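Beta-agarase (Persicobacter, PDB 6AII) is the catalytic domain of a GH16 family beta-agarase that cleaves agarose and produces neoagarobiose. Local coordinates at residues A[37-42]-A[65-70]; A[81-86]-A[102-107]; A[205-210]-A[250-255]; A[197-202]-A[244-249]; A[18-23]-A[322-327]. All blocks are in the same frame, centred on the assembly; numbering follows the deposited sequence.

Contact 1: residues A[37-42]-A[65-70]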
# COMPACT_ATOMS: atom_id res chain seq x y z
N ALA A 37 -14.12 -8.56 15.06
CA ALA A 37 -12.71 -8.95 15.30
C ALA A 37 -12.66 -10.42 15.76
O ALA A 37 -13.42 -10.82 16.64
CB ALA A 37 -12.09 -8.06 16.32
N ASN A 38 -11.76 -11.20 15.19
CA ASN A 38 -11.71 -12.62 15.40
C ASN A 38 -10.26 -13.02 15.68
O ASN A 38 -9.37 -12.69 14.91
CB ASN A 38 -12.23 -13.37 14.19
CG ASN A 38 -12.69 -14.79 14.50
OD1 ASN A 38 -11.93 -15.62 14.98
ND2 ASN A 38 -13.91 -15.09 14.11
N LYS A 39 -10.04 -13.79 16.75
CA LYS A 39 -8.68 -14.23 17.05
C LYS A 39 -8.17 -15.35 16.15
O LYS A 39 -6.90 -15.62 16.15
CB LYS A 39 -8.59 -14.71 18.51
CG LYS A 39 -8.82 -13.64 19.53
CD LYS A 39 -8.70 -14.14 20.97
CE LYS A 39 -9.05 -13.02 21.93
NZ LYS A 39 -8.88 -13.45 23.34
N GLU A 40 -9.04 -15.96 15.35
CA GLU A 40 -8.64 -17.05 14.55
C GLU A 40 -8.50 -16.64 13.08
O GLU A 40 -9.21 -15.74 12.61
CB GLU A 40 -9.69 -18.17 14.58
CG GLU A 40 -9.98 -18.73 15.98
CD GLU A 40 -8.84 -19.47 16.66
OE1 GLU A 40 -7.99 -20.04 15.94
OE2 GLU A 40 -8.78 -19.47 17.92
N GLU A 41 -7.60 -17.33 12.40
CA GLU A 41 -7.36 -17.11 11.00
C GLU A 41 -8.67 -17.32 10.23
O GLU A 41 -9.32 -18.34 10.34
CB GLU A 41 -6.30 -18.04 10.45
CG GLU A 41 -6.24 -17.99 8.93
CD GLU A 41 -5.21 -18.91 8.30
OE1 GLU A 41 -4.03 -18.75 8.66
OE2 GLU A 41 -5.58 -19.78 7.44
N THR A 42 -9.02 -16.37 9.38
CA THR A 42 -10.30 -16.40 8.69
C THR A 42 -10.11 -15.69 7.36
O THR A 42 -9.45 -14.65 7.36
CB THR A 42 -11.36 -15.62 9.49
OG1 THR A 42 -11.45 -16.05 10.85
CG2 THR A 42 -12.73 -15.72 8.85
N ARG A 65 -1.93 -9.15 14.72
CA ARG A 65 -2.81 -10.05 15.44
C ARG A 65 -4.06 -10.20 14.60
O ARG A 65 -4.58 -9.22 14.11
CB ARG A 65 -3.15 -9.48 16.81
CG ARG A 65 -1.99 -9.46 17.81
CD ARG A 65 -1.53 -10.85 18.14
NE ARG A 65 -0.42 -10.87 19.11
CZ ARG A 65 0.87 -11.00 18.80
NH1 ARG A 65 1.30 -11.03 17.53
NH2 ARG A 65 1.75 -11.14 19.82
N HIS A 66 -4.58 -11.42 14.56
CA HIS A 66 -5.81 -11.66 13.82
C HIS A 66 -6.93 -10.72 14.31
O HIS A 66 -7.73 -10.20 13.48
CB HIS A 66 -6.28 -13.11 14.03
CG HIS A 66 -5.37 -14.09 13.39
ND1 HIS A 66 -4.39 -14.78 14.12
CD2 HIS A 66 -5.18 -14.45 12.11
CE1 HIS A 66 -3.67 -15.51 13.30
NE2 HIS A 66 -4.18 -15.40 12.08
N GLU A 67 -7.03 -10.48 15.61
CA GLU A 67 -8.13 -9.75 16.19
C GLU A 67 -8.00 -8.23 16.00
O GLU A 67 -8.81 -7.47 16.53
CB GLU A 67 -8.28 -10.04 17.69
CG GLU A 67 -7.03 -9.79 18.50
CD GLU A 67 -6.12 -11.00 18.71
OE1 GLU A 67 -5.91 -11.79 17.75
OE2 GLU A 67 -5.52 -11.07 19.82
N ASN A 68 -7.00 -7.78 15.25
CA ASN A 68 -6.81 -6.35 14.96
C ASN A 68 -7.31 -6.04 13.53
O ASN A 68 -7.03 -4.95 13.02
CB ASN A 68 -5.36 -5.91 15.14
CG ASN A 68 -5.06 -5.63 16.61
OD1 ASN A 68 -5.20 -6.54 17.46
ND2 ASN A 68 -4.71 -4.39 16.97
N VAL A 69 -8.11 -6.95 12.97
CA VAL A 69 -8.82 -6.69 11.70
C VAL A 69 -10.31 -6.93 11.95
O VAL A 69 -10.71 -7.98 12.43
CB VAL A 69 -8.31 -7.58 10.55
CG1 VAL A 69 -9.14 -7.40 9.26
CG2 VAL A 69 -6.84 -7.38 10.22
N SER A 70 -11.15 -6.01 11.49
CA SER A 70 -12.62 -6.24 11.57
C SER A 70 -13.25 -5.51 10.38
O SER A 70 -12.58 -4.84 9.61
CB SER A 70 -13.17 -5.72 12.88
OG SER A 70 -13.03 -4.32 12.96
O HOH W 1 -10.27 -10.63 12.71
O HOH W 2 -5.03 -14.17 18.05
O HOH W 3 -3.10 -16.83 9.98
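H66 and the loop 37-42 form the tight part of this contact. H66 CB packs against two backbone carbonyl oxygens, N38 O at 3.2 Å and K39 O at 3.3 Å. Its CG is anti to the carbonyl carbon (chi1 -69°), which lays one face of the imidazole against the backbone of E40 and E41. That face carries E41 N toward the rim, and CD2 lies 3.6 Å from E41 CA. The ring also stacks with F51. N38 OD1 accepts from E40 N at 2.9 Å, an Asx turn that bends the loop over H66.

The solvent side is looser and relies on water. K39 and E67 pass at a slant, K39 CG 3.9 Å from E67 CD, and their charged ends do not meet. At the far end, the exposed A37 brings CB 3.3 Å from E67 O. One water donates to K39 O and E67 OE1. Another sits at the ring edge between H66 NE2 and E41 OE1. A third accepts from N38 N and lies near H66 O and V69 O. This is loop-on-loop packing at the surface, where the 3-10 turn 66-67 leads into strand 69-72 of the beta-jelly-roll sandwich of GH16 enzymes.

Contact 2: residues A[81-86]-A[102-107]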
# COMPACT_ATOMS: atom_id res chain seq x y z
N SER A 81 -3.34 -1.04 18.40
CA SER A 81 -3.69 -1.00 19.82
C SER A 81 -2.45 -1.40 20.64
O SER A 81 -1.42 -1.75 20.06
CB SER A 81 -4.84 -1.92 20.09
OG SER A 81 -4.56 -3.26 19.73
N ARG A 82 -2.55 -1.25 21.94
CA ARG A 82 -1.34 -1.47 22.78
C ARG A 82 -1.75 -2.12 24.09
O ARG A 82 -2.35 -1.45 24.95
CB ARG A 82 -0.57 -0.16 22.96
CG ARG A 82 0.70 -0.33 23.80
CD ARG A 82 1.59 0.87 23.71
NE ARG A 82 2.17 1.07 22.41
CZ ARG A 82 2.53 2.23 21.92
NH1 ARG A 82 2.47 3.32 22.69
NH2 ARG A 82 2.89 2.32 20.64
N ASN A 83 -1.27 -3.33 24.27
CA ASN A 83 -1.58 -4.08 25.54
C ASN A 83 -0.45 -3.89 26.56
O ASN A 83 -0.61 -4.38 27.68
CB ASN A 83 -1.86 -5.54 25.29
CG ASN A 83 -0.75 -6.30 24.62
OD1 ASN A 83 0.40 -5.90 24.75
ND2 ASN A 83 -1.11 -7.34 23.90
N GLY A 84 0.66 -3.22 26.24
CA GLY A 84 1.73 -3.06 27.18
C GLY A 84 2.86 -4.07 27.04
O GLY A 84 3.96 -3.80 27.61
N ASN A 85 2.68 -5.14 26.30
CA ASN A 85 3.73 -6.12 26.08
C ASN A 85 4.85 -5.50 25.25
O ASN A 85 4.60 -4.58 24.44
CB ASN A 85 3.23 -7.36 25.37
CG ASN A 85 2.29 -8.18 26.22
OD1 ASN A 85 2.21 -7.94 27.41
ND2 ASN A 85 1.54 -9.02 25.56
N THR A 86 6.11 -5.91 25.51
CA THR A 86 7.26 -5.44 24.73
C THR A 86 7.50 -6.40 23.60
O THR A 86 7.16 -7.63 23.61
CB THR A 86 8.53 -5.32 25.62
OG1 THR A 86 8.82 -6.67 25.98
CG2 THR A 86 8.34 -4.33 26.72
N ALA A 102 5.40 -2.86 22.32
CA ALA A 102 4.87 -3.27 21.02
C ALA A 102 3.58 -2.49 20.68
O ALA A 102 2.94 -1.85 21.54
CB ALA A 102 4.58 -4.73 21.04
N THR A 103 3.25 -2.56 19.41
CA THR A 103 1.91 -2.12 18.98
C THR A 103 1.26 -3.29 18.26
O THR A 103 1.80 -3.78 17.23
CB THR A 103 2.00 -0.84 18.13
OG1 THR A 103 2.80 0.14 18.77
CG2 THR A 103 0.62 -0.29 17.77
N GLN A 104 0.10 -3.76 18.72
CA GLN A 104 -0.63 -4.78 18.06
C GLN A 104 -1.34 -4.16 16.86
O GLN A 104 -1.85 -3.04 17.02
CB GLN A 104 -1.61 -5.47 19.00
CG GLN A 104 -0.91 -6.28 20.12
CD GLN A 104 -0.39 -5.42 21.23
OE1 GLN A 104 -1.11 -4.56 21.80
NE2 GLN A 104 0.93 -5.58 21.55
N MET A 105 -1.25 -4.84 15.75
CA MET A 105 -1.64 -4.21 14.48
C MET A 105 -2.28 -5.22 13.58
O MET A 105 -2.30 -6.39 13.87
CB MET A 105 -0.39 -3.59 13.82
CG MET A 105 0.06 -2.33 14.52
SD MET A 105 1.56 -1.64 13.76
CE MET A 105 1.25 0.10 13.79
N GLY A 106 -2.84 -4.79 12.45
CA GLY A 106 -3.46 -5.72 11.55
C GLY A 106 -2.81 -5.78 10.19
O GLY A 106 -2.12 -4.83 9.72
N CYS A 107 -3.04 -6.90 9.51
CA CYS A 107 -2.51 -7.17 8.21
C CYS A 107 -3.52 -8.04 7.46
O CYS A 107 -4.04 -8.99 8.06
CB CYS A 107 -1.15 -7.85 8.34
SG CYS A 107 -0.37 -8.21 6.77
O HOH W 4 -3.74 -4.81 21.80
O HOH W 5 2.16 -3.60 23.60
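R82 and Q104 carry the main polar side-chain bonds here. R82 NH2 gives a nearly straight bond to T103 OG1 (2.9 Å, 172°), which lies in the guanidinium plane. R82 NE bonds to A102 O at 3.1 Å, somewhat out of that plane. Outside the contact, D301 forms a salt bridge with R82 NH1, and Y298 bonds to T103 OG1. Q104 OE1 accepts from N83 N at 2.8 Å and also from a water that reaches S81 OG, itself bonded by N68 ND2.

The backbones join by S81 N to Q104 O and Q104 N to S81 O, both 2.9 Å, and farther on by A102 N to N85 O at 2.8 Å. N83 OD1 accepts from N85 N, an Asx turn. Q104 bends at chi2 (77°), and its amide stacks on that of N83, with the planes 23° apart. T103 CG2 rests 3.4 Å from S81 O. S81 and Q104 make a single antiparallel hydrogen-bonded bridge that resumes the pairing of the hairpin 86-90/97-110 beyond the loop 82-85.

Contact 3: residues A[205-210]-A[250-255]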
# COMPACT_ATOMS: atom_id res chain seq x y z
N TYR A 205 4.08 14.08 -3.33
CA TYR A 205 3.44 15.00 -2.35
C TYR A 205 2.95 16.23 -3.14
O TYR A 205 3.23 16.35 -4.31
CB TYR A 205 4.30 15.38 -1.14
CG TYR A 205 5.42 16.35 -1.43
CD1 TYR A 205 6.59 15.93 -2.03
CD2 TYR A 205 5.28 17.68 -1.05
CE1 TYR A 205 7.62 16.82 -2.31
CE2 TYR A 205 6.32 18.57 -1.28
CZ TYR A 205 7.49 18.12 -1.85
OH TYR A 205 8.55 18.97 -2.15
N GLU A 206 2.12 17.02 -2.48
CA GLU A 206 1.53 18.24 -3.06
C GLU A 206 1.83 19.39 -2.12
O GLU A 206 1.60 19.31 -0.89
CB GLU A 206 0.03 18.06 -3.19
CG GLU A 206 -0.33 17.03 -4.21
CD GLU A 206 -1.82 16.76 -4.25
OE1 GLU A 206 -2.57 17.49 -3.59
OE2 GLU A 206 -2.22 15.81 -4.93
N ASN A 207 2.39 20.48 -2.69
CA ASN A 207 2.60 21.68 -1.93
C ASN A 207 1.32 22.10 -1.21
O ASN A 207 0.25 22.17 -1.88
CB ASN A 207 3.04 22.83 -2.86
CG ASN A 207 3.24 24.17 -2.17
OD1 ASN A 207 2.29 24.89 -1.73
ND2 ASN A 207 4.50 24.48 -1.98
N GLY A 208 1.40 22.30 0.11
CA GLY A 208 0.30 22.72 0.93
C GLY A 208 -0.37 21.62 1.71
O GLY A 208 -1.07 21.90 2.69
N ARG A 209 -0.28 20.37 1.20
CA ARG A 209 -1.01 19.27 1.88
C ARG A 209 -0.07 18.61 2.89
O ARG A 209 0.96 18.06 2.52
CB ARG A 209 -1.52 18.26 0.85
CG ARG A 209 -2.26 17.11 1.52
CD ARG A 209 -3.23 16.34 0.60
NE ARG A 209 -4.09 15.44 1.37
CZ ARG A 209 -5.20 14.90 0.88
NH1 ARG A 209 -5.55 15.19 -0.37
NH2 ARG A 209 -5.97 14.15 1.67
N THR A 210 -0.45 18.70 4.15
CA THR A 210 0.43 18.21 5.21
C THR A 210 0.33 16.69 5.45
O THR A 210 1.28 16.08 5.98
CB THR A 210 0.16 18.93 6.53
OG1 THR A 210 -1.19 18.70 6.91
CG2 THR A 210 0.42 20.41 6.45
N ASP A 250 4.71 16.87 -10.39
CA ASP A 250 5.54 17.23 -9.26
C ASP A 250 4.69 17.95 -8.21
O ASP A 250 3.49 18.07 -8.36
CB ASP A 250 6.79 17.94 -9.78
CG ASP A 250 6.67 19.44 -9.97
OD1 ASP A 250 5.58 19.98 -9.73
OD2 ASP A 250 7.73 20.04 -10.31
N PRO A 251 5.30 18.32 -7.13
CA PRO A 251 4.56 18.84 -5.98
C PRO A 251 3.95 20.21 -6.23
O PRO A 251 3.05 20.60 -5.52
CB PRO A 251 5.54 18.99 -4.85
CG PRO A 251 6.63 18.03 -5.20
CD PRO A 251 6.66 17.96 -6.71
N ASP A 252 4.42 20.87 -7.30
CA ASP A 252 3.86 22.14 -7.71
C ASP A 252 2.88 21.97 -8.86
O ASP A 252 2.39 22.94 -9.48
CB ASP A 252 5.00 23.06 -8.13
CG ASP A 252 5.96 23.37 -7.01
OD1 ASP A 252 5.54 23.56 -5.84
OD2 ASP A 252 7.20 23.27 -7.29
N GLY A 253 2.53 20.70 -9.19
CA GLY A 253 1.59 20.43 -10.26
C GLY A 253 2.17 20.39 -11.66
O GLY A 253 1.45 20.28 -12.65
N LYS A 254 3.49 20.48 -11.78
CA LYS A 254 4.10 20.54 -13.09
C LYS A 254 4.30 19.13 -13.62
O LYS A 254 4.70 18.25 -12.88
CB LYS A 254 5.48 21.18 -13.01
CG LYS A 254 5.48 22.62 -12.51
CD LYS A 254 5.01 23.62 -13.59
CE LYS A 254 4.08 24.72 -13.11
NZ LYS A 254 4.75 26.04 -12.93
N LEU A 255 4.04 18.99 -14.92
CA LEU A 255 4.29 17.72 -15.58
C LEU A 255 5.78 17.56 -15.88
O LEU A 255 6.35 18.42 -16.57
CB LEU A 255 3.45 17.63 -16.85
CG LEU A 255 3.78 16.45 -17.76
CD1 LEU A 255 3.42 15.13 -17.07
CD2 LEU A 255 3.04 16.55 -19.09
O HOH W 6 6.39 22.73 -3.44
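D250 OD1, gripped by two backbone N-H groups, shapes the turn that sets P251 against Y205 and N207. D252 N (2.8 Å from D250 OD1) and K254 N arrive from opposite faces of the carboxylate plane. The first bond makes an Asx turn, and D250 to G253 form a type I beta turn. The partner is a type II beta turn from E206 to R209. Two surface turns of the sandwich therefore meet, one after strand 203-204 and one between strands 245-249 and 255-259.

A single direct hydrogen bond joins them. N207 N donates to P251 O at 2.9 Å, almost straight at 173°, with the donor tilted from the carbonyl plane. P251 CG lies over one face of the Y205 ring, offset toward the rim, 3.6 Å from the ring centroid and nearest to CE1 at 3.3 Å. This is a CH-pi contact. Y205 CG stands between its backbone N and carbonyl carbon (chi1 74°), which turns a face of the ring to the proline. K171 makes a cation-pi contact with this ring. P251 CA adds a CA-H...O contact to Y205 O at 3.3 Å. One water accepts from N207 ND2 and donates to D252 OD1 at 2.7 Å.

Contact 4: residues A[197-202]-A[244-249]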
# COMPACT_ATOMS: atom_id res chain seq x y z
N GLU A 197 18.75 5.63 -8.04
CA GLU A 197 18.80 4.83 -9.26
C GLU A 197 18.50 5.69 -10.50
O GLU A 197 18.48 5.17 -11.62
CB GLU A 197 17.80 3.68 -9.16
CG GLU A 197 18.09 2.66 -8.10
CD GLU A 197 19.15 1.61 -8.46
OE1 GLU A 197 19.86 1.82 -9.49
OE2 GLU A 197 19.19 0.59 -7.76
N GLY A 198 18.27 6.98 -10.33
CA GLY A 198 18.00 7.86 -11.42
C GLY A 198 16.57 7.85 -11.92
O GLY A 198 16.31 8.21 -13.06
N VAL A 199 15.63 7.50 -11.03
CA VAL A 199 14.23 7.56 -11.38
C VAL A 199 13.51 8.40 -10.30
O VAL A 199 13.36 7.92 -9.17
CB VAL A 199 13.61 6.15 -11.52
CG1 VAL A 199 12.16 6.24 -11.98
CG2 VAL A 199 14.39 5.24 -12.46
N TYR A 200 13.11 9.61 -10.66
CA TYR A 200 12.67 10.67 -9.78
C TYR A 200 11.14 10.65 -9.54
O TYR A 200 10.38 10.09 -10.34
CB TYR A 200 13.17 12.01 -10.32
CG TYR A 200 14.67 11.99 -10.46
CD1 TYR A 200 15.47 11.92 -9.34
CD2 TYR A 200 15.26 11.96 -11.71
CE1 TYR A 200 16.85 11.84 -9.45
CE2 TYR A 200 16.63 11.89 -11.84
CZ TYR A 200 17.41 11.78 -10.71
OH TYR A 200 18.77 11.72 -10.87
N GLY A 201 10.74 11.31 -8.46
CA GLY A 201 9.33 11.58 -8.22
C GLY A 201 8.63 10.46 -7.46
O GLY A 201 7.43 10.59 -7.21
N THR A 202 9.32 9.41 -7.01
CA THR A 202 8.66 8.26 -6.41
C THR A 202 8.00 8.64 -5.06
O THR A 202 7.10 7.90 -4.60
CB THR A 202 9.60 7.06 -6.18
OG1 THR A 202 10.64 7.49 -5.30
CG2 THR A 202 10.13 6.50 -7.49
N LYS A 244 11.59 2.76 -20.92
CA LYS A 244 12.70 3.55 -20.48
C LYS A 244 12.24 4.96 -20.12
O LYS A 244 13.08 5.78 -19.71
CB LYS A 244 13.78 3.65 -21.57
CG LYS A 244 14.35 2.31 -21.98
CD LYS A 244 15.52 2.51 -22.94
CE LYS A 244 16.15 1.17 -23.25
NZ LYS A 244 17.39 1.36 -24.05
N ASN A 245 10.94 5.24 -20.26
CA ASN A 245 10.38 6.58 -20.10
C ASN A 245 9.51 6.59 -18.83
O ASN A 245 9.03 5.52 -18.41
CB ASN A 245 9.43 6.94 -21.24
CG ASN A 245 10.19 7.07 -22.56
OD1 ASN A 245 11.35 7.45 -22.58
ND2 ASN A 245 9.56 6.70 -23.64
N TYR A 246 9.41 7.77 -18.24
CA TYR A 246 8.45 7.90 -17.14
C TYR A 246 8.05 9.35 -17.03
O TYR A 246 8.78 10.25 -17.51
CB TYR A 246 9.04 7.39 -15.81
CG TYR A 246 10.18 8.16 -15.19
CD1 TYR A 246 11.46 7.99 -15.68
CD2 TYR A 246 10.01 9.06 -14.12
CE1 TYR A 246 12.53 8.68 -15.17
CE2 TYR A 246 11.07 9.81 -13.64
CZ TYR A 246 12.34 9.57 -14.14
OH TYR A 246 13.42 10.23 -13.64
N SER A 247 6.88 9.61 -16.40
CA SER A 247 6.41 10.98 -16.29
C SER A 247 5.57 11.06 -15.02
O SER A 247 5.07 10.05 -14.54
CB SER A 247 5.58 11.40 -17.46
OG SER A 247 4.56 10.45 -17.73
N TYR A 248 5.42 12.28 -14.52
CA TYR A 248 4.71 12.42 -13.22
C TYR A 248 4.38 13.87 -12.97
O TYR A 248 5.00 14.77 -13.56
CB TYR A 248 5.55 11.88 -12.06
CG TYR A 248 6.84 12.59 -11.76
CD1 TYR A 248 7.97 12.29 -12.49
CD2 TYR A 248 6.95 13.52 -10.73
CE1 TYR A 248 9.20 12.88 -12.20
CE2 TYR A 248 8.16 14.15 -10.46
CZ TYR A 248 9.28 13.82 -11.22
OH TYR A 248 10.49 14.44 -10.93
N LEU A 249 3.40 14.11 -12.10
CA LEU A 249 3.12 15.50 -11.60
C LEU A 249 3.92 15.79 -10.34
O LEU A 249 3.87 14.98 -9.38
CB LEU A 249 1.62 15.62 -11.28
CG LEU A 249 0.72 15.48 -12.49
CD1 LEU A 249 -0.75 15.74 -12.09
CD2 LEU A 249 1.13 16.43 -13.61
O HOH W 7 15.60 10.42 -15.29
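Y246 and Y248 point from strand 245-249 toward the loop 197-202, each ring carrying a part of that loop on one face. The strand belongs to the antiparallel sheet of the beta sandwich. The loop runs along it; residues 198-201 and 246-248 point 28° apart. In both tyrosines CG stands between the backbone N and the carbonyl carbon (chi1 67° in Y246), which lifts the two rings off the strand on the same side.

V199 CG1 sits almost exactly over the centre of the Y246 ring, 3.9 Å from the centroid. G201 has no side chain, and its CA lies over the Y248 ring, offset toward the rim and 3.6 Å from CE2. Both are CH-pi contacts. Y200 CD2 comes 3.2 Å from Y246 OH, at a slant to the Y200 ring. Y200 CB also meets Y248 OH at 3.7 Å. Y200 O comes near both tyrosine rings at a slant and is bonded by R239 from the neighbouring strand 236-242. V199 also packs on F262 and V264.

The hydroxyl of Y246 adds the polar link. Y200 N donates to Y246 OH at 3.1 Å, nearly straight, and a water 2.7 Å from Y246 OH donates to G198 O.

Contact 5: residues A[18-23]-A[322-327]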
# COMPACT_ATOMS: atom_id res chain seq x y z
N GLY A 18 -11.84 0.62 -27.89
CA GLY A 18 -12.89 -0.42 -28.05
C GLY A 18 -12.95 -1.46 -26.94
O GLY A 18 -13.45 -2.56 -27.12
N LYS A 19 -12.39 -1.09 -25.76
CA LYS A 19 -12.43 -1.90 -24.55
C LYS A 19 -13.27 -1.20 -23.48
O LYS A 19 -13.55 0.01 -23.53
CB LYS A 19 -11.01 -2.12 -24.03
CG LYS A 19 -10.06 -2.77 -25.02
CD LYS A 19 -10.00 -4.22 -25.00
CE LYS A 19 -8.92 -4.78 -25.90
NZ LYS A 19 -7.69 -5.09 -25.14
N GLN A 20 -13.71 -2.02 -22.52
CA GLN A 20 -14.44 -1.56 -21.36
C GLN A 20 -13.89 -2.29 -20.12
O GLN A 20 -13.25 -3.34 -20.23
CB GLN A 20 -15.94 -1.83 -21.56
CG GLN A 20 -16.24 -3.30 -21.70
CD GLN A 20 -17.67 -3.53 -22.11
OE1 GLN A 20 -18.35 -2.61 -22.58
NE2 GLN A 20 -18.13 -4.76 -21.94
N TRP A 21 -14.14 -1.77 -18.93
CA TRP A 21 -13.63 -2.44 -17.73
C TRP A 21 -14.64 -3.45 -17.21
O TRP A 21 -15.83 -3.15 -17.14
CB TRP A 21 -13.38 -1.40 -16.65
CG TRP A 21 -12.25 -0.49 -16.95
CD1 TRP A 21 -12.31 0.84 -17.24
CD2 TRP A 21 -10.86 -0.83 -16.92
NE1 TRP A 21 -11.06 1.35 -17.36
CE2 TRP A 21 -10.15 0.37 -17.22
CE3 TRP A 21 -10.14 -2.00 -16.70
CZ2 TRP A 21 -8.77 0.40 -17.28
CZ3 TRP A 21 -8.77 -1.96 -16.78
CH2 TRP A 21 -8.10 -0.77 -17.06
N LYS A 22 -14.16 -4.60 -16.79
CA LYS A 22 -14.97 -5.61 -16.17
C LYS A 22 -14.51 -5.90 -14.74
O LYS A 22 -13.34 -6.15 -14.50
CB LYS A 22 -14.91 -6.92 -16.98
CG LYS A 22 -15.66 -8.07 -16.33
CD LYS A 22 -15.47 -9.41 -16.96
CE LYS A 22 -16.27 -10.46 -16.23
NZ LYS A 22 -16.22 -11.75 -16.93
N LEU A 23 -15.46 -5.78 -13.81
CA LEU A 23 -15.11 -5.99 -12.38
C LEU A 23 -14.58 -7.39 -12.14
O LEU A 23 -15.19 -8.39 -12.62
CB LEU A 23 -16.32 -5.70 -11.48
CG LEU A 23 -15.98 -5.61 -9.99
CD1 LEU A 23 -15.36 -4.27 -9.60
CD2 LEU A 23 -17.24 -5.83 -9.17
N THR A 322 -10.50 -5.62 -15.09
CA THR A 322 -9.71 -6.03 -16.21
C THR A 322 -10.44 -5.58 -17.51
O THR A 322 -11.63 -5.42 -17.53
CB THR A 322 -9.43 -7.55 -16.21
OG1 THR A 322 -10.69 -8.19 -16.45
CG2 THR A 322 -8.73 -7.97 -14.93
N PRO A 323 -9.69 -5.33 -18.58
CA PRO A 323 -10.21 -4.83 -19.84
C PRO A 323 -10.89 -5.96 -20.62
O PRO A 323 -10.36 -7.11 -20.61
CB PRO A 323 -9.03 -4.37 -20.70
CG PRO A 323 -7.82 -4.53 -19.84
CD PRO A 323 -8.22 -5.33 -18.64
N GLU A 324 -12.04 -5.60 -21.23
CA GLU A 324 -12.70 -6.55 -22.14
C GLU A 324 -13.16 -5.79 -23.37
O GLU A 324 -13.41 -4.62 -23.30
CB GLU A 324 -13.81 -7.22 -21.33
CG GLU A 324 -15.17 -7.14 -21.85
CD GLU A 324 -16.15 -7.75 -20.87
OE1 GLU A 324 -16.96 -6.96 -20.37
OE2 GLU A 324 -16.12 -9.00 -20.68
N VAL A 325 -13.19 -6.50 -24.50
CA VAL A 325 -13.68 -5.83 -25.70
C VAL A 325 -15.16 -5.52 -25.47
O VAL A 325 -15.92 -6.28 -24.87
CB VAL A 325 -13.43 -6.71 -26.95
CG1 VAL A 325 -14.05 -6.09 -28.18
CG2 VAL A 325 -11.96 -7.01 -27.13
N VAL A 326 -15.58 -4.40 -26.04
CA VAL A 326 -16.99 -4.05 -26.01
C VAL A 326 -17.83 -5.15 -26.67
O VAL A 326 -17.37 -5.86 -27.58
CB VAL A 326 -17.27 -2.69 -26.68
CG1 VAL A 326 -16.63 -1.58 -25.83
CG2 VAL A 326 -16.73 -2.60 -28.11
N THR A 327 -19.04 -5.28 -26.12
CA THR A 327 -19.88 -6.42 -26.43
C THR A 327 -21.07 -6.08 -27.33
O THR A 327 -21.79 -7.04 -27.69
CB THR A 327 -20.35 -7.10 -25.13
OG1 THR A 327 -20.87 -6.11 -24.26
CG2 THR A 327 -19.21 -7.81 -24.42
O HOH W 8 -8.61 -7.42 -22.98
O HOH W 9 -20.24 -3.00 -24.59
O HOH W 10 -20.65 -6.11 -21.80
O HOH W 11 -12.41 -8.86 -14.38
O HOH W 12 -18.00 -10.62 -19.41
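The W21 indole meets the backbone and ring of P323 obliquely. CZ3 is 3.9 Å from P323 CD, and CE3 is 3.7 Å from T322 C. Y222 meets the indole edge-to-face, and A13 O accepts a hydrogen bond from NE1. W21 and P323 share one face of the sheet. On the other face lie Q20 and E324. Their amide and carboxylate planes are 58° apart. Q20 NE2 donates to E324 OE1 at 2.9 Å. The oxygen lies in the amide plane, but it is met on its anti side and from out of the carboxylate plane. Q20 stretches out beyond CG (chi2 -171°), which brings the amide to the glutamate.

The strands 19-23 and 322-325 run antiparallel. Q20 with E324 and K22 with T322 are hydrogen-bonded pairs. Q20 N to E324 O is 2.7 Å and E324 N to Q20 O is 2.8 Å, both nearly along the C=O axis. Beyond the strand end, V326 N bonds to G18 O at 3.0 Å.

Several waters bridge groups on the outer side. One bridges Q20 OE1 and T327 N. Another donates to E324 OE2 and takes a weak bond from K22 NZ. The hydrogen bond from Q20 NE2 and the nearby K22 would both be expected to favour a charged carboxylate on E324, where the first strand of the chain pairs with the last.

In the fold
Contact 5 encloses the rest, because strand 19-23 pairs with the last strand, 312-325. Contacts 1 and 2 follow each other in sequence and touch, with centres about 13 Å apart. Probable hydrogen bonds from R65 N to M105 O and N68 ND2 to S81 OG link them. Contacts 3 and 4 alternate along the chain and also touch, centres about 15 Å apart, where L255 packs on Y248 and L249. They lie across the molecule, their centres about 38 and 39 Å from that of contact 1. Contacts 1, 4 and 5 reach the same antiparallel sheet, while contact 2 lies on the other. Loops far apart are fastened separately, and the first and last strands pair within one sheet.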